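Local coordinates for protein ferric enterobactin receptor PIRA (Pseudomonas aeruginosa, PDB 5FP2) that probably takes up iron-loaded siderophores such as ferric enterobactin across the outer membrane as a TonB-dependent receptor, at residues K347-N358 with T370-N381. Residues are numbered along the deposited sequence; the frame is centred on the assembly and turned at random.
Sequences KLENYRLSGELN and TVGAEWNKETLN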
ATOM      1  N   LYS A 347     -23.484   3.674  -8.215  1.00145.09           N
ATOM      2  CA  LYS A 347     -22.527   4.773  -8.153  1.00141.62           C
ATOM      3  C   LYS A 347     -22.153   5.059  -6.715  1.00139.63           C
ATOM      4  O   LYS A 347     -23.008   5.088  -5.836  1.00141.04           O
ATOM      5  CB  LYS A 347     -23.094   6.043  -8.791  1.00142.14           C
ATOM      6  CG  LYS A 347     -22.193   7.272  -8.687  1.00139.00           C
ATOM      7  CD  LYS A 347     -22.739   8.445  -9.496  1.00139.93           C
ATOM      8  CE  LYS A 347     -21.636   9.333 -10.068  1.00137.35           C
ATOM      9  NZ  LYS A 347     -22.020   9.984 -11.364  1.00138.77           N
ATOM     10  N   LEU A 348     -20.869   5.327  -6.510  1.00136.52           N
ATOM     11  CA  LEU A 348     -20.301   5.550  -5.187  1.00134.55           C
ATOM     12  C   LEU A 348     -19.500   6.840  -5.274  1.00132.03           C
ATOM     13  O   LEU A 348     -18.790   7.057  -6.256  1.00131.00           O
ATOM     14  CB  LEU A 348     -19.365   4.396  -4.797  1.00133.61           C
ATOM     15  CG  LEU A 348     -18.627   4.542  -3.452  1.00131.63           C
ATOM     16  CD1 LEU A 348     -19.556   4.422  -2.251  1.00133.08           C
ATOM     17  CD2 LEU A 348     -17.489   3.537  -3.316  1.00130.57           C
ATOM     18  N   GLU A 349     -19.562   7.666  -4.233  1.00131.20           N
ATOM     19  CA  GLU A 349     -18.797   8.910  -4.217  1.00129.15           C
ATOM     20  C   GLU A 349     -18.271   9.316  -2.855  1.00127.71           C
ATOM     21  O   GLU A 349     -19.037   9.403  -1.893  1.00128.75           O
ATOM     22  CB  GLU A 349     -19.673  10.037  -4.709  1.00130.37           C
ATOM     23  CG  GLU A 349     -20.726   9.544  -5.670  1.00132.93           C
ATOM     24  CD  GLU A 349     -21.477  10.671  -6.274  1.00134.21           C
ATOM     25  OE1 GLU A 349     -21.272  11.808  -5.805  1.00133.23           O
ATOM     26  OE2 GLU A 349     -22.238  10.397  -7.215  1.00136.36           O
ATOM     27  N   ASN A 350     -17.016   9.761  -2.838  1.00125.57           N
ATOM     28  CA  ASN A 350     -16.370  10.219  -1.618  1.00124.30           C
ATOM     29  C   ASN A 350     -15.972  11.675  -1.653  1.00123.47           C
ATOM     30  O   ASN A 350     -15.234  12.092  -2.533  1.00122.57           O
ATOM     31  CB  ASN A 350     -15.115   9.398  -1.349  1.00122.85           C
ATOM     32  CG  ASN A 350     -15.433   8.087  -0.685  1.00123.72           C
ATOM     33  OD1 ASN A 350     -15.694   8.033   0.523  1.00124.05           O
ATOM     34  ND2 ASN A 350     -15.531   7.037  -1.492  1.00124.47           N
ATOM     35  N   TYR A 351     -16.304  12.388  -0.590  1.00123.79           N
ATOM     36  CA  TYR A 351     -15.721  13.688  -0.356  1.00123.07           C
ATOM     37  C   TYR A 351     -14.793  13.585   0.845  1.00122.03           C
ATOM     38  O   TYR A 351     -15.150  12.969   1.830  1.00122.48           O
ATOM     39  CB  TYR A 351     -16.837  14.718  -0.117  1.00124.64           C
ATOM     40  CG  TYR A 351     -17.955  14.639  -1.142  1.00126.22           C
ATOM     41  CD1 TYR A 351     -18.915  13.631  -1.086  1.00127.60           C
ATOM     42  CD2 TYR A 351     -18.003  15.521  -2.204  1.00126.55           C
ATOM     43  CE1 TYR A 351     -19.903  13.522  -2.046  1.00129.36           C
ATOM     44  CE2 TYR A 351     -18.986  15.420  -3.166  1.00128.19           C
ATOM     45  CZ  TYR A 351     -19.922  14.413  -3.088  1.00129.61           C
ATOM     46  OH  TYR A 351     -20.924  14.349  -4.032  1.00131.63           O
ATOM     47  N   ARG A 352     -13.605  14.175   0.754  1.00120.87           N
ATOM     48  CA  ARG A 352     -12.667  14.207   1.864  1.00120.18           C
ATOM     49  C   ARG A 352     -12.040  15.596   2.064  1.00120.15           C
ATOM     50  O   ARG A 352     -11.631  16.251   1.101  1.00119.91           O
ATOM     51  CB  ARG A 352     -11.559  13.174   1.622  1.00119.04           C
ATOM     52  CG  ARG A 352     -11.861  11.763   2.121  1.00119.26           C
ATOM     53  CD  ARG A 352     -11.331  10.689   1.172  1.00118.72           C
ATOM     54  NE  ARG A 352     -11.738   9.331   1.570  1.00119.34           N
ATOM     55  CZ  ARG A 352     -11.858   8.292   0.738  1.00119.66           C
ATOM     56  NH1 ARG A 352     -11.665   8.455  -0.571  1.00119.36           N
ATOM     57  NH2 ARG A 352     -12.237   7.101   1.198  1.00120.55           N
ATOM     58  N   LEU A 353     -11.915  16.007   3.327  1.00120.57           N
ATOM     59  CA  LEU A 353     -11.053  17.120   3.716  1.00120.70           C
ATOM     60  C   LEU A 353     -10.073  16.708   4.813  1.00120.38           C
ATOM     61  O   LEU A 353     -10.341  15.792   5.583  1.00120.38           O
ATOM     62  CB  LEU A 353     -11.905  18.283   4.210  1.00122.15           C
ATOM     63  CG  LEU A 353     -12.770  18.979   3.156  1.00122.87           C
ATOM     64  CD1 LEU A 353     -13.818  19.845   3.831  1.00124.57           C
ATOM     65  CD2 LEU A 353     -11.912  19.808   2.215  1.00122.62           C
ATOM     66  N   SER A 354      -8.911  17.347   4.860  1.00120.32           N
ATOM     67  CA  SER A 354      -7.802  16.847   5.684  1.00120.10           C
ATOM     68  C   SER A 354      -6.858  17.982   6.047  1.00120.95           C
ATOM     69  O   SER A 354      -6.515  18.808   5.208  1.00121.12           O
ATOM     70  CB  SER A 354      -7.021  15.757   4.939  1.00118.93           C
ATOM     71  OG  SER A 354      -7.901  14.834   4.318  1.00118.41           O
ATOM     72  N   GLY A 355      -6.436  18.014   7.300  1.00121.73           N
ATOM     73  CA  GLY A 355      -5.471  18.997   7.760  1.00122.93           C
ATOM     74  C   GLY A 355      -4.422  18.273   8.568  1.00123.05           C
ATOM     75  O   GLY A 355      -4.742  17.343   9.312  1.00122.80           O
ATOM     76  N   GLU A 356      -3.158  18.602   8.333  1.00123.54           N
ATOM     77  CA  GLU A 356      -2.091  18.094   9.179  1.00124.21           C
ATOM     78  C   GLU A 356      -1.014  19.135   9.416  1.00126.02           C
ATOM     79  O   GLU A 356      -0.497  19.738   8.473  1.00126.17           O
ATOM     80  CB  GLU A 356      -1.445  16.844   8.596  1.00122.98           C
ATOM     81  CG  GLU A 356      -0.278  16.377   9.452  1.00124.01           C
ATOM     82  CD  GLU A 356       0.042  14.906   9.286  1.00123.03           C
ATOM     83  OE1 GLU A 356       0.811  14.579   8.358  1.00122.57           O
ATOM     84  OE2 GLU A 356      -0.453  14.083  10.088  1.00122.94           O
ATOM     85  N   LEU A 357      -0.692  19.324  10.691  1.00127.62           N
ATOM     86  CA  LEU A 357       0.368  20.225  11.112  1.00129.85           C
ATOM     87  C   LEU A 357       1.477  19.399  11.672  1.00130.45           C
ATOM     88  O   LEU A 357       1.215  18.489  12.431  1.00130.03           O
ATOM     89  CB  LEU A 357      -0.112  21.143  12.231  1.00131.78           C
ATOM     90  CG  LEU A 357      -0.907  22.348  11.759  1.00132.27           C
ATOM     91  CD1 LEU A 357      -1.680  22.960  12.914  1.00133.83           C
ATOM     92  CD2 LEU A 357       0.060  23.345  11.146  1.00133.83           C
ATOM     93  N   ASN A 358       2.712  19.784  11.381  1.00131.82           N
ATOM     94  CA  ASN A 358       3.859  19.263  12.093  1.00133.28           C
ATOM     95  C   ASN A 358       4.671  20.392  12.716  1.00136.42           C
ATOM     96  O   ASN A 358       5.263  21.199  12.003  1.00137.46           O
ATOM     97  CB  ASN A 358       4.718  18.433  11.147  1.00132.32           C
ATOM     98  CG  ASN A 358       3.983  17.215  10.629  1.00129.64           C
ATOM     99  OD1 ASN A 358       3.863  16.211  11.320  1.00129.32           O
ATOM    100  ND2 ASN A 358       3.402  17.335   9.460  1.00127.96           N
ATOM    101  N   THR A 370       2.545  16.476  16.051  1.00133.68           N
ATOM    102  CA  THR A 370       1.723  16.405  14.852  1.00131.28           C
ATOM    103  C   THR A 370       0.256  16.454  15.254  1.00130.50           C
ATOM    104  O   THR A 370      -0.174  15.797  16.195  1.00130.76           O
ATOM    105  CB  THR A 370       2.000  15.109  14.065  1.00129.55           C
ATOM    106  OG1 THR A 370       3.336  15.133  13.541  1.00130.32           O
ATOM    107  CG2 THR A 370       1.016  14.952  12.930  1.00127.30           C
ATOM    108  N   VAL A 371      -0.507  17.286  14.572  1.00129.84           N
ATOM    109  CA  VAL A 371      -1.924  17.393  14.857  1.00129.32           C
ATOM    110  C   VAL A 371      -2.638  17.292  13.537  1.00127.39           C
ATOM    111  O   VAL A 371      -2.152  17.813  12.542  1.00127.07           O
ATOM    112  CB  VAL A 371      -2.255  18.732  15.529  1.00131.22           C
ATOM    113  CG1 VAL A 371      -3.744  19.012  15.438  1.00130.62           C
ATOM    114  CG2 VAL A 371      -1.797  18.698  16.982  1.00133.27           C
ATOM    115  N   GLY A 372      -3.743  16.563  13.512  1.00126.29           N
ATOM    116  CA  GLY A 372      -4.428  16.298  12.260  1.00124.64           C
ATOM    117  C   GLY A 372      -5.916  16.055  12.412  1.00124.35           C
ATOM    118  O   GLY A 372      -6.362  15.477  13.405  1.00124.88           O
ATOM    119  N   ALA A 373      -6.671  16.485  11.399  1.00123.70           N
ATOM    120  CA  ALA A 373      -8.129  16.350  11.372  1.00123.68           C
ATOM    121  C   ALA A 373      -8.615  15.891   9.994  1.00122.42           C
ATOM    122  O   ALA A 373      -8.018  16.215   8.967  1.00121.75           O
ATOM    123  CB  ALA A 373      -8.782  17.672  11.743  1.00125.03           C
ATOM    124  N   GLU A 374      -9.693  15.115   9.985  1.00122.34           N
ATOM    125  CA  GLU A 374     -10.224  14.548   8.752  1.00121.49           C
ATOM    126  C   GLU A 374     -11.734  14.723   8.738  1.00122.36           C
ATOM    127  O   GLU A 374     -12.404  14.506   9.745  1.00123.32           O
ATOM    128  CB  GLU A 374      -9.916  13.047   8.676  1.00120.83           C
ATOM    129  CG  GLU A 374      -8.437  12.683   8.762  1.00120.23           C
ATOM    130  CD  GLU A 374      -8.134  11.297   8.206  1.00119.55           C
ATOM    131  OE1 GLU A 374      -9.008  10.725   7.511  1.00119.45           O
ATOM    132  OE2 GLU A 374      -7.028  10.769   8.494  1.00119.40           O
ATOM    133  N   TRP A 375     -12.279  15.025   7.575  1.00122.18           N
ATOM    134  CA  TRP A 375     -13.716  14.961   7.388  1.00123.16           C
ATOM    135  C   TRP A 375     -13.994  14.253   6.074  1.00122.61           C
ATOM    136  O   TRP A 375     -13.368  14.542   5.057  1.00121.75           O
ATOM    137  CB  TRP A 375     -14.329  16.373   7.368  1.00124.26           C
ATOM    138  CG  TRP A 375     -15.778  16.393   7.031  1.00125.50           C
ATOM    139  CD1 TRP A 375     -16.818  16.348   7.909  1.00127.01           C
ATOM    140  CD2 TRP A 375     -16.351  16.370   5.723  1.00125.60           C
ATOM    141  NE1 TRP A 375     -18.009  16.344   7.232  1.00128.14           N
ATOM    142  CE2 TRP A 375     -17.753  16.366   5.885  1.00127.33           C
ATOM    143  CE3 TRP A 375     -15.821  16.421   4.428  1.00124.61           C
ATOM    144  CZ2 TRP A 375     -18.635  16.427   4.798  1.00128.20           C
ATOM    145  CZ3 TRP A 375     -16.699  16.477   3.345  1.00125.37           C
ATOM    146  CH2 TRP A 375     -18.088  16.455   3.540  1.00127.17           C
ATOM    147  N   ASN A 376     -15.038  13.440   6.066  1.00123.46           N
ATOM    148  CA  ASN A 376     -15.160  12.369   5.094  1.00123.16           C
ATOM    149  C   ASN A 376     -16.637  12.077   4.888  1.00124.84           C
ATOM    150  O   ASN A 376     -17.355  11.792   5.844  1.00126.04           O
ATOM    151  CB  ASN A 376     -14.451  11.123   5.630  1.00122.60           C
ATOM    152  CG  ASN A 376     -13.833  10.270   4.531  1.00121.73           C
ATOM    153  OD1 ASN A 376     -12.678   9.832   4.647  1.00120.74           O
ATOM    154  ND2 ASN A 376     -14.641   9.908   3.534  1.00122.42           N
ATOM    155  N   LYS A 377     -17.101  12.137   3.650  1.00125.17           N
ATOM    156  CA  LYS A 377     -18.459  11.719   3.363  1.00127.07           C
ATOM    157  C   LYS A 377     -18.406  10.679   2.266  1.00127.06           C
ATOM    158  O   LYS A 377     -17.623  10.820   1.339  1.00125.82           O
ATOM    159  CB  LYS A 377     -19.292  12.923   2.921  1.00128.21           C
ATOM    160  CG  LYS A 377     -20.785  12.656   2.803  1.00130.66           C
ATOM    161  CD  LYS A 377     -21.531  13.962   2.585  1.00131.93           C
ATOM    162  CE  LYS A 377     -22.975  13.762   2.142  1.00134.61           C
ATOM    163  NZ  LYS A 377     -23.666  15.049   1.820  1.00136.03           N
ATOM    164  N   GLU A 378     -19.206   9.625   2.388  1.00128.63           N
ATOM    165  CA  GLU A 378     -19.355   8.665   1.302  1.00129.25           C
ATOM    166  C   GLU A 378     -20.818   8.396   1.022  1.00131.98           C
ATOM    167  O   GLU A 378     -21.619   8.257   1.944  1.00133.51           O
ATOM    168  CB  GLU A 378     -18.671   7.357   1.626  1.00128.78           C
ATOM    169  CG  GLU A 378     -17.693   7.444   2.781  1.00127.24           C
ATOM    170  CD  GLU A 378     -17.350   6.076   3.304  1.00127.57           C
ATOM    171  OE1 GLU A 378     -18.238   5.459   3.941  1.00129.42           O
ATOM    172  OE2 GLU A 378     -16.251   5.584   2.944  1.00126.29           O
ATOM    173  N   THR A 379     -21.167   8.405  -0.261  1.00132.78           N
ATOM    174  CA  THR A 379     -22.537   8.196  -0.686  1.00135.70           C
ATOM    175  C   THR A 379     -22.588   6.998  -1.621  1.00136.82           C
ATOM    176  O   THR A 379     -21.704   6.812  -2.448  1.00135.35           O
ATOM    177  CB  THR A 379     -23.047   9.409  -1.458  1.00136.29           C
ATOM    178  OG1 THR A 379     -22.150   9.655  -2.547  1.00134.60           O
ATOM    179  CG2 THR A 379     -23.099  10.641  -0.567  1.00135.69           C
ATOM    180  N   LEU A 380     -23.659   6.222  -1.518  1.00139.71           N
ATOM    181  CA  LEU A 380     -23.849   5.067  -2.376  1.00141.44           C
ATOM    182  C   LEU A 380     -25.251   5.047  -2.963  1.00145.03           C
ATOM    183  O   LEU A 380     -26.243   5.089  -2.233  1.00147.18           O
ATOM    184  CB  LEU A 380     -23.623   3.783  -1.589  1.00141.94           C
ATOM    185  CG  LEU A 380     -23.900   2.519  -2.405  1.00144.30           C
ATOM    186  CD1 LEU A 380     -22.692   2.187  -3.264  1.00142.27           C
ATOM    187  CD2 LEU A 380     -24.267   1.354  -1.503  1.00146.30           C
ATOM    188  N   ASN A 381     -25.319   4.913  -4.283  1.00145.94           N
ATOM    189  CA  ASN A 381     -26.580   4.727  -4.962  1.00149.73           C
ATOM    190  C   ASN A 381     -26.567   3.450  -5.791  1.00151.62           C
ATOM    191  O   ASN A 381     -25.720   3.279  -6.661  1.00150.13           O
ATOM    192  CB  ASN A 381     -26.858   5.928  -5.856  1.00149.78           C
ATOM    193  CG  ASN A 381     -28.216   5.856  -6.517  1.00154.00           C
ATOM    194  OD1 ASN A 381     -29.149   5.241  -5.998  1.00156.97           O
ATOM    195  ND2 ASN A 381     -28.328   6.478  -7.677  1.00154.51           N
TER
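Arg352 and Asn376 face each other as a non-hydrogen-bonded pair of an antiparallel beta hairpin. Twelve backbone hydrogen bonds join the strands in unbroken alternation from Lys347–Asn381 to Leu357–Val371, for instance Leu353 N to Trp375 O at 2.7 Å, with no bulge.

The more enclosed face carries Arg352 and Asn376 and holds all four buried residues, Asn350, Thr370, Gly372 and Leu380. Here Arg352 lies alongside Asn376, with guanidinium and amide planes 87° apart. Its NE donates to Asn376 OD1 at 3.3 Å; the acceptor sits at the edge of the guanidinium, in its plane, but is met well off its C=O direction (104°), so the bond is modest. Asn350 OD1 stands 3.6 Å above one guanidinium face, toward the rim. The stronger partner of Arg352 is Asp318 on strand 309-323, through a salt bridge from NH1. Farther along, Glu356 bridges to Arg144 of the plug and bonds to Tyr417, consistent with this face being the barrel interior.

The opposite face is the surface side. Trp375, its CG anti to the backbone N (chi1 174°), lays its indole obliquely across the neighbouring strand: CZ3 is 3.9 Å from Tyr351 CB and CE3 is 4.0 Å from Leu353 CD1. Leu353 and, farther along, Ala373 lie on the surface. Toward Lys347 and Asn381 this face turns polar, and Thr379 OG1 donates to Glu349 O at 3.2 Å, joining Thr379 N at 2.9 Å, so this carbonyl accepts twice.

The chemistry thus divides by face: a glutamate ties the wall to the plug and charged groups tie it to adjacent strands, whereas apolar and aromatic side chains line the outside from Tyr351 to Leu357 and Val371 to Trp375, consistent with a transmembrane barrel hairpin set in lipid.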